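Local coordinates for major capsid protein (PDB 5TIP), which self-assembles as trimers into the roughly 190 nm icosahedral capsid of a large Chlorella virus, with pseudo T=169 symmetry, at residues Thr237-Ala242 against Ala246-Arg251; Trp263-Pro268 against Ala310-Ala315; Tyr420-Ile425 against Gly431-Asn436; Ile151-Gln156 against Tyr225-Leu230. All coordinates share one frame; numbering follows the deposited sequence.

The four contacts form two pairs, with centres 27 to 35 Å apart from one pair to the other. Interactions 1 and 2 lie toward the glycosylated end of the second jelly roll, their centres 9 Å apart, and touch where P240 CB meets V311 CG2 at 3.7 Å and A238 CB meets the F265 ring. The side chain of V311 is about 13 Å from a bound glucose. Interactions 3 and 4, with centres 12 Å apart, lie on the neighbouring strands 412-426 and 223-237, joined by a probable hydrogen bond of 2.8 Å between N421 O and I227 N. Strand 257-266 of interaction 2 is also next to 412-426. Interactions 2 and 4 lie on opposite sides of the chain's centre.

Interaction 1: residues Thr237-Ala242 against Ala246-Arg251; sequences TATPSA and ASQNIR
The carboxamide of Q248 grips the backbone of T237-T239. Its NE2 donates to T237 O at 2.8 Å in a nearly straight bond, N-H...O 172°. The carbonyl oxygen is only 5° out of the plane of the Q248 amide, and the donor in turn lies in the plane of the T237 carbonyl. At the other end of the amide, OE1 takes a weak, long bond from T239 N at 3.5 Å. T239 OG1 packs against the amide carbon, 3.5 Å from Q248 CD. The chain of Q248, extended beyond CG (chi2 -176°), carries the amide across the gap to this backbone. At the other end of the contact, A246 CB presses on T239 O at 3.2 Å. Water 1 joins the two segments there, accepting from S241 N at 3.0 Å and from A246 N. In the second shell, Y382 OH also bonds Q248 OE1, a second partner for that oxygen, while T237 O, an acceptor, calls for the NH2 end of the amide. Backbone bonds from A246, Q248 and I250 to strand 376-387 hold the row of residues that carries the glutamine, while S241 bonds to C385 of that same strand. The arrangement is a connection between successive strands of a jelly roll: the chain leaves strand 223-237, turns at the surface and enters strand 247-251, and one glutamine side chain ties the two arms of the turn together.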
loop_
_atom_site.group_PDB
_atom_site.type_symbol
_atom_site.label_atom_id
_atom_site.label_comp_id
_atom_site.label_asym_id
_atom_site.label_seq_id
_atom_site.Cartn_x
_atom_site.Cartn_y
_atom_site.Cartn_z
ATOM N N THR A 237 7.570 11.288 -33.247
ATOM C CA THR A 237 9.016 11.429 -33.377
ATOM C C THR A 237 9.473 12.610 -32.529
ATOM O O THR A 237 9.229 13.768 -32.882
ATOM C CB THR A 237 9.411 11.613 -34.839
ATOM O OG1 THR A 237 8.965 10.484 -35.599
ATOM C CG2 THR A 237 10.920 11.736 -34.971
ATOM N N ALA A 238 10.136 12.315 -31.415
ATOM C CA ALA A 238 10.726 13.356 -30.590
ATOM C C ALA A 238 12.087 13.756 -31.142
ATOM O O ALA A 238 12.825 12.934 -31.692
ATOM C CB ALA A 238 10.866 12.885 -29.142
ATOM N N THR A 239 12.416 15.038 -30.997
ATOM C CA THR A 239 13.651 15.605 -31.540
ATOM C C THR A 239 14.408 16.356 -30.452
ATOM O O THR A 239 14.524 17.587 -30.498
ATOM C CB THR A 239 13.357 16.532 -32.722
ATOM O OG1 THR A 239 12.540 17.626 -32.284
ATOM C CG2 THR A 239 12.641 15.781 -33.833
ATOM N N PRO A 240 14.933 15.668 -29.450
ATOM C CA PRO A 240 15.731 16.339 -28.397
ATOM C C PRO A 240 17.106 16.616 -29.023
ATOM O O PRO A 240 17.548 15.800 -29.830
ATOM C CB PRO A 240 15.790 15.368 -27.256
ATOM C CG PRO A 240 15.395 14.056 -27.843
ATOM C CD PRO A 240 14.478 14.337 -29.002
ATOM N N SER A 241 17.799 17.644 -28.610
ATOM C CA SER A 241 19.076 18.076 -29.155
ATOM C C SER A 241 20.120 18.175 -28.052
ATOM O O SER A 241 19.799 18.275 -26.865
ATOM C CB SER A 241 18.938 19.426 -29.872
ATOM O OG SER A 241 20.204 20.019 -30.098
ATOM N N ALA A 242 21.385 18.151 -28.469
ATOM C CA ALA A 242 22.513 18.211 -27.551
ATOM C C ALA A 242 23.142 19.595 -27.467
ATOM O O ALA A 242 24.038 19.799 -26.640
ATOM C CB ALA A 242 23.582 17.189 -27.959
ATOM N N ALA A 246 15.292 22.061 -27.775
ATOM C CA ALA A 246 14.318 21.926 -28.841
ATOM C C ALA A 246 12.900 21.955 -28.276
ATOM O O ALA A 246 12.668 21.694 -27.093
ATOM C CB ALA A 246 14.552 20.635 -29.623
ATOM N N SER A 247 11.945 22.279 -29.145
ATOM C CA SER A 247 10.541 22.342 -28.770
ATOM C C SER A 247 9.703 21.693 -29.861
ATOM O O SER A 247 10.110 21.634 -31.024
ATOM C CB SER A 247 10.078 23.785 -28.537
ATOM O OG SER A 247 10.263 24.576 -29.698
ATOM N N GLN A 248 8.526 21.205 -29.475
ATOM C CA GLN A 248 7.632 20.551 -30.418
ATOM C C GLN A 248 6.183 20.841 -30.050
ATOM O O GLN A 248 5.859 21.153 -28.901
ATOM C CB GLN A 248 7.873 19.036 -30.456
ATOM C CG GLN A 248 9.062 18.612 -31.301
ATOM C CD GLN A 248 9.197 17.109 -31.397
ATOM O OE1 GLN A 248 9.286 16.415 -30.384
ATOM N NE2 GLN A 248 9.213 16.594 -32.621
ATOM N N ASN A 249 5.312 20.729 -31.051
ATOM C CA ASN A 249 3.864 20.818 -30.870
ATOM C C ASN A 249 3.249 19.586 -31.528
ATOM O O ASN A 249 3.163 19.508 -32.756
ATOM C CB ASN A 249 3.290 22.103 -31.463
ATOM C CG ASN A 249 3.786 23.346 -30.756
ATOM O OD1 ASN A 249 3.907 23.373 -29.532
ATOM N ND2 ASN A 249 4.064 24.392 -31.526
ATOM N N ILE A 250 2.831 18.627 -30.710
ATOM C CA ILE A 250 2.245 17.387 -31.203
ATOM C C ILE A 250 0.732 17.551 -31.215
ATOM O O ILE A 250 0.112 17.761 -30.167
ATOM C CB ILE A 250 2.668 16.184 -30.345
ATOM C CG1 ILE A 250 4.142 15.838 -30.576
ATOM C CG2 ILE A 250 1.795 14.980 -30.656
ATOM C CD1 ILE A 250 5.117 16.641 -29.743
ATOM N N ARG A 251 0.140 17.469 -32.404
ATOM C CA ARG A 251 -1.308 17.558 -32.548
ATOM C C ARG A 251 -1.921 16.261 -32.037
ATOM O O ARG A 251 -1.706 15.194 -32.621
ATOM C CB ARG A 251 -1.668 17.806 -34.011
ATOM C CG ARG A 251 -3.154 17.968 -34.308
ATOM C CD ARG A 251 -3.698 19.283 -33.769
ATOM N NE ARG A 251 -5.104 19.478 -34.116
ATOM C CZ ARG A 251 -5.523 20.080 -35.226
ATOM N NH1 ARG A 251 -4.644 20.550 -36.101
ATOM N NH2 ARG A 251 -6.821 20.216 -35.462
HETATM O O HOH W 1 16.966 19.709 -26.579
#

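Interaction 2: residues Trp263-Pro268 against Ala310-Ala315; sequences WNFNNP and AVLDSA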
loop_
_atom_site.group_PDB
_atom_site.type_symbol
_atom_site.label_atom_id
_atom_site.label_comp_id
_atom_site.label_asym_id
_atom_site.label_seq_id
_atom_site.Cartn_x
_atom_site.Cartn_y
_atom_site.Cartn_z
ATOM N N TRP A 263 2.172 9.756 -21.189
ATOM C CA TRP A 263 3.118 9.700 -22.293
ATOM C C TRP A 263 4.518 9.412 -21.769
ATOM O O TRP A 263 4.801 9.553 -20.577
ATOM C CB TRP A 263 3.087 10.991 -23.125
ATOM C CG TRP A 263 3.598 12.223 -22.434
ATOM C CD1 TRP A 263 4.846 12.762 -22.541
ATOM C CD2 TRP A 263 2.868 13.076 -21.543
ATOM N NE1 TRP A 263 4.941 13.896 -21.770
ATOM C CE2 TRP A 263 3.739 14.110 -21.148
ATOM C CE3 TRP A 263 1.565 13.064 -21.039
ATOM C CZ2 TRP A 263 3.351 15.120 -20.272
ATOM C CZ3 TRP A 263 1.180 14.067 -20.170
ATOM C CH2 TRP A 263 2.070 15.080 -19.795
ATOM N N ASN A 264 5.388 8.987 -22.686
ATOM C CA ASN A 264 6.784 8.719 -22.373
ATOM C C ASN A 264 7.626 8.940 -23.622
ATOM O O ASN A 264 7.119 8.939 -24.746
ATOM C CB ASN A 264 6.987 7.291 -21.837
ATOM C CG ASN A 264 6.606 6.217 -22.849
ATOM O OD1 ASN A 264 7.265 6.047 -23.874
ATOM N ND2 ASN A 264 5.550 5.473 -22.548
ATOM N N PHE A 265 8.928 9.130 -23.408
ATOM C CA PHE A 265 9.912 9.214 -24.482
ATOM C C PHE A 265 10.784 7.968 -24.404
ATOM O O PHE A 265 11.542 7.794 -23.444
ATOM C CB PHE A 265 10.750 10.485 -24.366
ATOM C CG PHE A 265 9.937 11.747 -24.359
ATOM C CD1 PHE A 265 9.607 12.383 -25.544
ATOM C CD2 PHE A 265 9.503 12.299 -23.167
ATOM C CE1 PHE A 265 8.857 13.542 -25.537
ATOM C CE2 PHE A 265 8.754 13.458 -23.155
ATOM C CZ PHE A 265 8.432 14.079 -24.342
ATOM N N ASN A 266 10.672 7.105 -25.408
ATOM C CA ASN A 266 11.301 5.793 -25.391
ATOM C C ASN A 266 12.350 5.679 -26.487
ATOM O O ASN A 266 12.149 6.159 -27.606
ATOM C CB ASN A 266 10.251 4.690 -25.565
ATOM C CG ASN A 266 10.855 3.375 -26.012
ATOM O OD1 ASN A 266 10.676 2.959 -27.156
ATOM N ND2 ASN A 266 11.576 2.715 -25.113
ATOM N N ASN A 267 13.471 5.039 -26.156
ATOM C CA ASN A 267 14.452 4.641 -27.157
ATOM C C ASN A 267 13.989 3.314 -27.743
ATOM O O ASN A 267 14.060 2.281 -27.064
ATOM C CB ASN A 267 15.849 4.518 -26.547
ATOM C CG ASN A 267 16.892 4.064 -27.554
ATOM O OD1 ASN A 267 16.677 4.129 -28.764
ATOM N ND2 ASN A 267 18.031 3.599 -27.053
ATOM N N PRO A 268 13.517 3.296 -28.992
ATOM C CA PRO A 268 12.897 2.074 -29.533
ATOM C C PRO A 268 13.820 0.866 -29.556
ATOM O O PRO A 268 13.327 -0.259 -29.712
ATOM C CB PRO A 268 12.485 2.484 -30.953
ATOM C CG PRO A 268 13.365 3.650 -31.283
ATOM C CD PRO A 268 13.589 4.374 -29.992
ATOM N N ALA A 310 15.850 12.055 -17.284
ATOM C CA ALA A 310 14.689 12.275 -18.135
ATOM C C ALA A 310 14.962 13.421 -19.106
ATOM O O ALA A 310 15.842 14.258 -18.887
ATOM C CB ALA A 310 13.450 12.568 -17.289
ATOM N N VAL A 311 14.191 13.458 -20.193
ATOM C CA VAL A 311 14.535 14.343 -21.302
ATOM C C VAL A 311 13.635 15.573 -21.343
ATOM O O VAL A 311 14.043 16.638 -21.824
ATOM C CB VAL A 311 14.492 13.573 -22.636
ATOM C CG1 VAL A 311 13.067 13.178 -23.000
ATOM C CG2 VAL A 311 15.155 14.373 -23.749
ATOM N N LEU A 312 12.408 15.448 -20.840
ATOM C CA LEU A 312 11.434 16.528 -20.949
ATOM C C LEU A 312 11.736 17.618 -19.926
ATOM O O LEU A 312 11.835 17.345 -18.726
ATOM C CB LEU A 312 10.016 15.991 -20.758
ATOM C CG LEU A 312 8.898 17.019 -20.956
ATOM C CD1 LEU A 312 8.938 17.618 -22.358
ATOM C CD2 LEU A 312 7.531 16.413 -20.668
ATOM N N ASP A 313 11.890 18.852 -20.406
ATOM C CA ASP A 313 12.130 19.988 -19.522
ATOM C C ASP A 313 10.833 20.622 -19.034
ATOM O O ASP A 313 10.658 20.828 -17.830
ATOM C CB ASP A 313 12.986 21.046 -20.225
ATOM C CG ASP A 313 13.196 22.279 -19.369
ATOM O OD1 ASP A 313 13.579 22.123 -18.191
ATOM O OD2 ASP A 313 12.975 23.401 -19.870
ATOM N N SER A 314 9.924 20.947 -19.950
ATOM C CA SER A 314 8.654 21.550 -19.580
ATOM C C SER A 314 7.594 21.128 -20.586
ATOM O O SER A 314 7.905 20.649 -21.678
ATOM C CB SER A 314 8.757 23.079 -19.510
ATOM O OG SER A 314 9.083 23.631 -20.774
ATOM N N ALA A 315 6.331 21.311 -20.205
ATOM C CA ALA A 315 5.237 20.916 -21.078
ATOM C C ALA A 315 3.968 21.661 -20.694
ATOM O O ALA A 315 3.792 22.070 -19.544
ATOM C CB ALA A 315 4.994 19.403 -21.023
#
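F265 packs against V311 and L312 across the interior of a jelly-roll beta sandwich, where strand 257-266 of one sheet faces the start of strand 312-319 in the other. The contact is apolar: its four touching residues, W263, F265, V311 and L312, are all buried, and what joins the segments is carbon packing. V311 CG1 comes up to the CG-CD2 side of the F265 ring, 3.7 Å from CD2, with the two side chains crossing at about a right angle. This methyl stands between the backbone N and the carbonyl carbon (chi1 68°), which brings it against the phenyl obliquely. L312 meets the ring farther along, also obliquely, with its CB 3.7 Å from F265 CE2 and its CD1 near CZ. Other rings extend the aromatic core. W263 meets Y351 with planes at about 20° and F333 at a steeper tilt, while Y382 approaches F265 steeply; L413 touches both W263 and F265 from strand 412-426. Backbone bonds run to other strands, V311 to K383 and W263 to Y351, and D313 with S314 both face T381 as a classic beta bulge, just past the leucine that packs inward. The two aromatic residues are linked through the branches of L312. With its CG anti to the backbone N (chi1 -176°) the branched end reaches the indole, where CD2 meets the ring edge in plane, 3.8 Å from W263 NE1.

Interaction 3: residues Tyr420-Ile425 against Gly431-Asn436; sequences YNVLRI and GLAYAN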
loop_
_atom_site.group_PDB
_atom_site.type_symbol
_atom_site.label_atom_id
_atom_site.label_comp_id
_atom_site.label_asym_id
_atom_site.label_seq_id
_atom_site.Cartn_x
_atom_site.Cartn_y
_atom_site.Cartn_z
ATOM N N TYR A 420 -13.832 6.992 -21.667
ATOM C CA TYR A 420 -15.018 6.211 -21.357
ATOM C C TYR A 420 -15.843 5.981 -22.616
ATOM O O TYR A 420 -15.801 6.767 -23.565
ATOM C CB TYR A 420 -15.880 6.905 -20.299
ATOM C CG TYR A 420 -15.378 6.744 -18.883
ATOM C CD1 TYR A 420 -15.482 5.527 -18.226
ATOM C CD2 TYR A 420 -14.809 7.810 -18.199
ATOM C CE1 TYR A 420 -15.031 5.373 -16.930
ATOM C CE2 TYR A 420 -14.358 7.665 -16.901
ATOM C CZ TYR A 420 -14.466 6.444 -16.275
ATOM O OH TYR A 420 -14.014 6.293 -14.984
ATOM N N ASN A 421 -16.592 4.883 -22.613
ATOM C CA ASN A 421 -17.536 4.589 -23.677
ATOM C C ASN A 421 -18.644 3.733 -23.081
ATOM O O ASN A 421 -18.548 3.266 -21.943
ATOM C CB ASN A 421 -16.854 3.893 -24.861
ATOM C CG ASN A 421 -17.589 4.111 -26.169
ATOM O OD1 ASN A 421 -18.820 4.145 -26.207
ATOM N ND2 ASN A 421 -16.836 4.272 -27.251
ATOM N N VAL A 422 -19.703 3.528 -23.856
ATOM C CA VAL A 422 -20.868 2.783 -23.399
ATOM C C VAL A 422 -21.027 1.549 -24.272
ATOM O O VAL A 422 -21.096 1.656 -25.502
ATOM C CB VAL A 422 -22.146 3.642 -23.424
ATOM C CG1 VAL A 422 -23.343 2.817 -22.986
ATOM C CG2 VAL A 422 -21.982 4.859 -22.528
ATOM N N LEU A 423 -21.079 0.383 -23.635
ATOM C CA LEU A 423 -21.302 -0.885 -24.318
ATOM C C LEU A 423 -22.735 -1.326 -24.046
ATOM O O LEU A 423 -23.069 -1.719 -22.923
ATOM C CB LEU A 423 -20.298 -1.936 -23.850
ATOM C CG LEU A 423 -20.468 -3.358 -24.390
ATOM C CD1 LEU A 423 -20.247 -3.393 -25.892
ATOM C CD2 LEU A 423 -19.522 -4.317 -23.685
ATOM N N ARG A 424 -23.580 -1.260 -25.070
ATOM C CA ARG A 424 -24.969 -1.679 -24.969
ATOM C C ARG A 424 -25.093 -3.115 -25.455
ATOM O O ARG A 424 -24.556 -3.465 -26.511
ATOM C CB ARG A 424 -25.889 -0.773 -25.788
ATOM C CG ARG A 424 -25.888 0.682 -25.368
ATOM C CD ARG A 424 -27.110 1.391 -25.923
ATOM N NE ARG A 424 -27.111 2.816 -25.612
ATOM C CZ ARG A 424 -26.801 3.766 -26.488
ATOM N NH1 ARG A 424 -26.472 3.439 -27.730
ATOM N NH2 ARG A 424 -26.827 5.041 -26.124
ATOM N N ILE A 425 -25.797 -3.939 -24.686
ATOM C CA ILE A 425 -25.979 -5.349 -25.004
ATOM C C ILE A 425 -27.470 -5.647 -24.978
ATOM O O ILE A 425 -28.120 -5.488 -23.938
ATOM C CB ILE A 425 -25.219 -6.262 -24.028
ATOM C CG1 ILE A 425 -23.714 -6.007 -24.143
ATOM C CG2 ILE A 425 -25.543 -7.716 -24.297
ATOM C CD1 ILE A 425 -22.878 -6.807 -23.185
ATOM N N GLY A 431 -22.645 -3.717 -28.870
ATOM C CA GLY A 431 -22.039 -2.700 -29.704
ATOM C C GLY A 431 -21.791 -1.437 -28.917
ATOM O O GLY A 431 -22.544 -1.103 -27.997
ATOM N N LEU A 432 -20.728 -0.730 -29.282
ATOM C CA LEU A 432 -20.383 0.513 -28.614
ATOM C C LEU A 432 -21.326 1.631 -29.041
ATOM O O LEU A 432 -21.731 1.715 -30.205
ATOM C CB LEU A 432 -18.936 0.894 -28.925
ATOM C CG LEU A 432 -17.879 -0.051 -28.349
ATOM C CD1 LEU A 432 -16.491 0.382 -28.773
ATOM C CD2 LEU A 432 -17.985 -0.106 -26.833
ATOM N N ALA A 433 -21.671 2.498 -28.086
ATOM C CA ALA A 433 -22.585 3.597 -28.368
ATOM C C ALA A 433 -21.893 4.738 -29.101
ATOM O O ALA A 433 -22.538 5.442 -29.886
ATOM C CB ALA A 433 -23.213 4.115 -27.073
ATOM N N TYR A 434 -20.595 4.935 -28.876
ATOM C CA TYR A 434 -19.873 6.042 -29.483
ATOM C C TYR A 434 -18.635 5.517 -30.187
ATOM O O TYR A 434 -17.831 4.793 -29.589
ATOM C CB TYR A 434 -19.499 7.097 -28.433
ATOM C CG TYR A 434 -20.691 7.592 -27.647
ATOM C CD1 TYR A 434 -21.554 8.532 -28.194
ATOM C CD2 TYR A 434 -20.968 7.110 -26.375
ATOM C CE1 TYR A 434 -22.649 8.988 -27.494
ATOM C CE2 TYR A 434 -22.071 7.561 -25.664
ATOM C CZ TYR A 434 -22.907 8.501 -26.231
ATOM O OH TYR A 434 -24.005 8.955 -25.534
ATOM N N ALA A 435 -18.487 5.904 -31.455
ATOM C CA ALA A 435 -17.361 5.505 -32.281
ATOM C C ALA A 435 -16.317 6.605 -32.381
ATOM O O ALA A 435 -15.139 6.307 -32.598
ATOM C CB ALA A 435 -17.827 5.101 -33.687
ATOM N N ASN A 436 -16.719 7.863 -32.206
ATOM C CA ASN A 436 -15.805 8.998 -32.135
ATOM C C ASN A 436 -16.456 10.035 -31.225
ATOM O O ASN A 436 -16.055 11.194 -31.171
ATOM C CB ASN A 436 -15.475 9.577 -33.532
ATOM C CG ASN A 436 -16.700 10.022 -34.302
ATOM O OD1 ASN A 436 -17.365 10.994 -33.953
ATOM N ND2 ASN A 436 -17.018 9.281 -35.357
#
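L423 pairs with L432, and R424 with G431, in an antiparallel hairpin, L423-L432 being the non-hydrogen-bonded pair and R424-G431 the hydrogen-bonded one, with R424 N to G431 O 3.1 Å and G431 N to R424 O 3.0 Å. A433 N adds a bond to V422 O at 2.8 Å, after which regular pairing gives way to side-chain bonds. N421 takes over: its CG points away from its own backbone N (chi1 -155°), bringing the amide to Y434, and ND2 donates almost straight to Y434 O, at 2.6 Å and 174°, with the oxygen lying in the amide plane. Its OD1 accepts from V422 N at 2.6 Å on a lone pair and, weakly, from Y434 N. With three of its bonds made to backbone atoms and a fourth from ND2 to Q229 OE1, the amide is held against rotation. V422 CB packs on A433 CB, and its CG2 meets the edge of the Y434 ring, the two side chains lying side by side. L423 CD1 touches L432 CD2 on the other face. The extended R424 side chain lays one face of its guanidinium over A433 CB, 3.4 Å from NH1. Its NE pairs with E224 in a salt bridge, and its NH2 bonds to Y16 OH of the second subunit, which also packs on V422 and Y434. Strand 223-237 flanks 412-426 on its other edge, bonding to N421, L423 and I425, while L432 covers I227 and Q229 and strand 162-163 meets L423 and I425.

Interaction 4: residues Ile151-Gln156 against Tyr225-Leu230; sequences IFFFNQ and YLIEQL
I227 lays its CG2 methyl over one face of the F153 ring in a CH-pi contact, 3.8 Å from the centroid and 22° off the normal. The methyl sits toward the rim, 3.5 Å from F153 CD2, and I227 CD1 lies over the same face, toward the F153 CD1-CE1 edge. The phenyl of F153 is swung back over its own backbone (chi1 63°), which sets it against the strand. On its other face F154 CD1 lies over the ring centre, so the phenyl is sandwiched between F154 and I227. I104 of strand 102-108 and L423 of strand 412-426 also touch F153. At E228 the link is made by water 2, which donates to E228 O at 2.8 Å and accepts a weak bond from F153 N, sitting at the edge of the F153 ring. The E228 carboxylate turns elsewhere: OE2 forms a salt bridge with K259, OE1 with K418 and R362. Beyond it, Q229 bonds N419 through OE1 and I104 O through NE2. The short turn 151-156 follows strand 143-149 of the first jelly roll's sheet, whereas I227 lies on strand 223-237, paired with 412-426 in the second; the packing therefore joins the two jelly rolls of the double jelly-roll capsid protein.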
loop_
_atom_site.group_PDB
_atom_site.type_symbol
_atom_site.label_atom_id
_atom_site.label_comp_id
_atom_site.label_asym_id
_atom_site.label_seq_id
_atom_site.Cartn_x
_atom_site.Cartn_y
_atom_site.Cartn_z
ATOM N N ILE A 151 -5.807 -6.285 -18.922
ATOM C CA ILE A 151 -6.360 -5.177 -18.152
ATOM C C ILE A 151 -7.436 -4.456 -18.954
ATOM O O ILE A 151 -7.499 -3.221 -18.959
ATOM C CB ILE A 151 -5.254 -4.201 -17.708
ATOM C CG1 ILE A 151 -4.343 -3.843 -18.886
ATOM C CG2 ILE A 151 -4.446 -4.803 -16.568
ATOM C CD1 ILE A 151 -3.160 -2.977 -18.510
ATOM N N PHE A 152 -8.294 -5.215 -19.631
ATOM C CA PHE A 152 -9.453 -4.626 -20.281
ATOM C C PHE A 152 -10.504 -4.275 -19.227
ATOM O O PHE A 152 -10.323 -4.514 -18.029
ATOM C CB PHE A 152 -10.001 -5.568 -21.350
ATOM C CG PHE A 152 -9.075 -5.759 -22.519
ATOM C CD1 PHE A 152 -8.750 -4.696 -23.346
ATOM C CD2 PHE A 152 -8.523 -7.001 -22.788
ATOM C CE1 PHE A 152 -7.896 -4.869 -24.418
ATOM C CE2 PHE A 152 -7.668 -7.180 -23.860
ATOM C CZ PHE A 152 -7.355 -6.113 -24.675
ATOM N N PHE A 153 -11.625 -3.703 -19.675
ATOM C CA PHE A 153 -12.600 -3.161 -18.731
ATOM C C PHE A 153 -13.200 -4.252 -17.854
ATOM O O PHE A 153 -13.426 -4.039 -16.656
ATOM C CB PHE A 153 -13.698 -2.395 -19.475
ATOM C CG PHE A 153 -14.520 -3.245 -20.403
ATOM C CD1 PHE A 153 -14.128 -3.436 -21.717
ATOM C CD2 PHE A 153 -15.694 -3.840 -19.965
ATOM C CE1 PHE A 153 -14.885 -4.213 -22.572
ATOM C CE2 PHE A 153 -16.453 -4.619 -20.816
ATOM C CZ PHE A 153 -16.049 -4.805 -22.121
ATOM N N PHE A 154 -13.458 -5.430 -18.419
ATOM C CA PHE A 154 -14.042 -6.513 -17.640
ATOM C C PHE A 154 -12.999 -7.322 -16.881
ATOM O O PHE A 154 -13.367 -8.256 -16.161
ATOM C CB PHE A 154 -14.867 -7.440 -18.540
ATOM C CG PHE A 154 -14.061 -8.169 -19.576
ATOM C CD1 PHE A 154 -13.726 -7.558 -20.772
ATOM C CD2 PHE A 154 -13.661 -9.478 -19.364
ATOM C CE1 PHE A 154 -12.992 -8.233 -21.727
ATOM C CE2 PHE A 154 -12.927 -10.158 -20.317
ATOM C CZ PHE A 154 -12.593 -9.535 -21.499
ATOM N N ASN A 155 -11.716 -6.991 -17.022
ATOM C CA ASN A 155 -10.667 -7.667 -16.272
ATOM C C ASN A 155 -10.316 -6.967 -14.969
ATOM O O ASN A 155 -9.675 -7.580 -14.108
ATOM C CB ASN A 155 -9.392 -7.775 -17.113
ATOM C CG ASN A 155 -9.616 -8.488 -18.426
ATOM O OD1 ASN A 155 -9.176 -8.020 -19.475
ATOM N ND2 ASN A 155 -10.296 -9.626 -18.378
ATOM N N GLN A 156 -10.713 -5.707 -14.800
ATOM C CA GLN A 156 -10.259 -4.913 -13.667
ATOM C C GLN A 156 -11.291 -4.772 -12.558
ATOM O O GLN A 156 -10.929 -4.373 -11.447
ATOM C CB GLN A 156 -9.836 -3.519 -14.142
ATOM C CG GLN A 156 -8.768 -3.545 -15.220
ATOM C CD GLN A 156 -8.082 -2.208 -15.396
ATOM O OE1 GLN A 156 -7.107 -1.904 -14.711
ATOM N NE2 GLN A 156 -8.590 -1.399 -16.318
ATOM N N TYR A 225 -23.187 -0.846 -20.133
ATOM C CA TYR A 225 -21.971 -0.845 -19.333
ATOM C C TYR A 225 -21.151 0.394 -19.661
ATOM O O TYR A 225 -20.899 0.682 -20.835
ATOM C CB TYR A 225 -21.142 -2.106 -19.592
ATOM C CG TYR A 225 -21.774 -3.387 -19.096
ATOM C CD1 TYR A 225 -22.667 -4.099 -19.887
ATOM C CD2 TYR A 225 -21.457 -3.899 -17.844
ATOM C CE1 TYR A 225 -23.239 -5.274 -19.439
ATOM C CE2 TYR A 225 -22.023 -5.073 -17.389
ATOM C CZ TYR A 225 -22.913 -5.756 -18.190
ATOM O OH TYR A 225 -23.475 -6.925 -17.735
ATOM N N LEU A 226 -20.740 1.122 -18.628
ATOM C CA LEU A 226 -19.826 2.250 -18.793
ATOM C C LEU A 226 -18.413 1.691 -18.726
ATOM O O LEU A 226 -17.918 1.351 -17.649
ATOM C CB LEU A 226 -20.065 3.311 -17.725
ATOM C CG LEU A 226 -19.221 4.585 -17.835
ATOM C CD1 LEU A 226 -19.497 5.312 -19.142
ATOM C CD2 LEU A 226 -19.461 5.501 -16.645
ATOM N N ILE A 227 -17.766 1.585 -19.881
ATOM C CA ILE A 227 -16.475 0.924 -19.991
ATOM C C ILE A 227 -15.394 1.964 -20.256
ATOM O O ILE A 227 -15.669 3.137 -20.512
ATOM C CB ILE A 227 -16.474 -0.162 -21.085
ATOM C CG1 ILE A 227 -16.457 0.480 -22.475
ATOM C CG2 ILE A 227 -17.682 -1.070 -20.935
ATOM C CD1 ILE A 227 -16.288 -0.512 -23.602
ATOM N N GLU A 228 -14.145 1.515 -20.197
ATOM C CA GLU A 228 -12.995 2.350 -20.494
ATOM C C GLU A 228 -12.262 1.784 -21.701
ATOM O O GLU A 228 -12.254 0.571 -21.932
ATOM C CB GLU A 228 -12.051 2.440 -19.292
ATOM C CG GLU A 228 -12.679 3.131 -18.095
ATOM C CD GLU A 228 -11.733 3.258 -16.919
ATOM O OE1 GLU A 228 -10.522 3.009 -17.099
ATOM O OE2 GLU A 228 -12.203 3.597 -15.813
ATOM N N GLN A 229 -11.648 2.677 -22.471
ATOM C CA GLN A 229 -10.904 2.305 -23.661
ATOM C C GLN A 229 -9.541 2.975 -23.635
ATOM O O GLN A 229 -9.339 3.995 -22.973
ATOM C CB GLN A 229 -11.642 2.714 -24.941
ATOM C CG GLN A 229 -12.971 2.032 -25.158
ATOM C CD GLN A 229 -13.677 2.561 -26.385
ATOM O OE1 GLN A 229 -14.001 3.746 -26.466
ATOM N NE2 GLN A 229 -13.903 1.691 -27.359
ATOM N N LEU A 230 -8.605 2.390 -24.370
ATOM C CA LEU A 230 -7.293 2.981 -24.569
ATOM C C LEU A 230 -7.214 3.560 -25.974
ATOM O O LEU A 230 -7.672 2.939 -26.939
ATOM C CB LEU A 230 -6.179 1.953 -24.363
ATOM C CG LEU A 230 -4.766 2.491 -24.602
ATOM C CD1 LEU A 230 -4.349 3.439 -23.485
ATOM C CD2 LEU A 230 -3.766 1.359 -24.760
HETATM O O HOH W 2 -11.027 -1.955 -22.071
#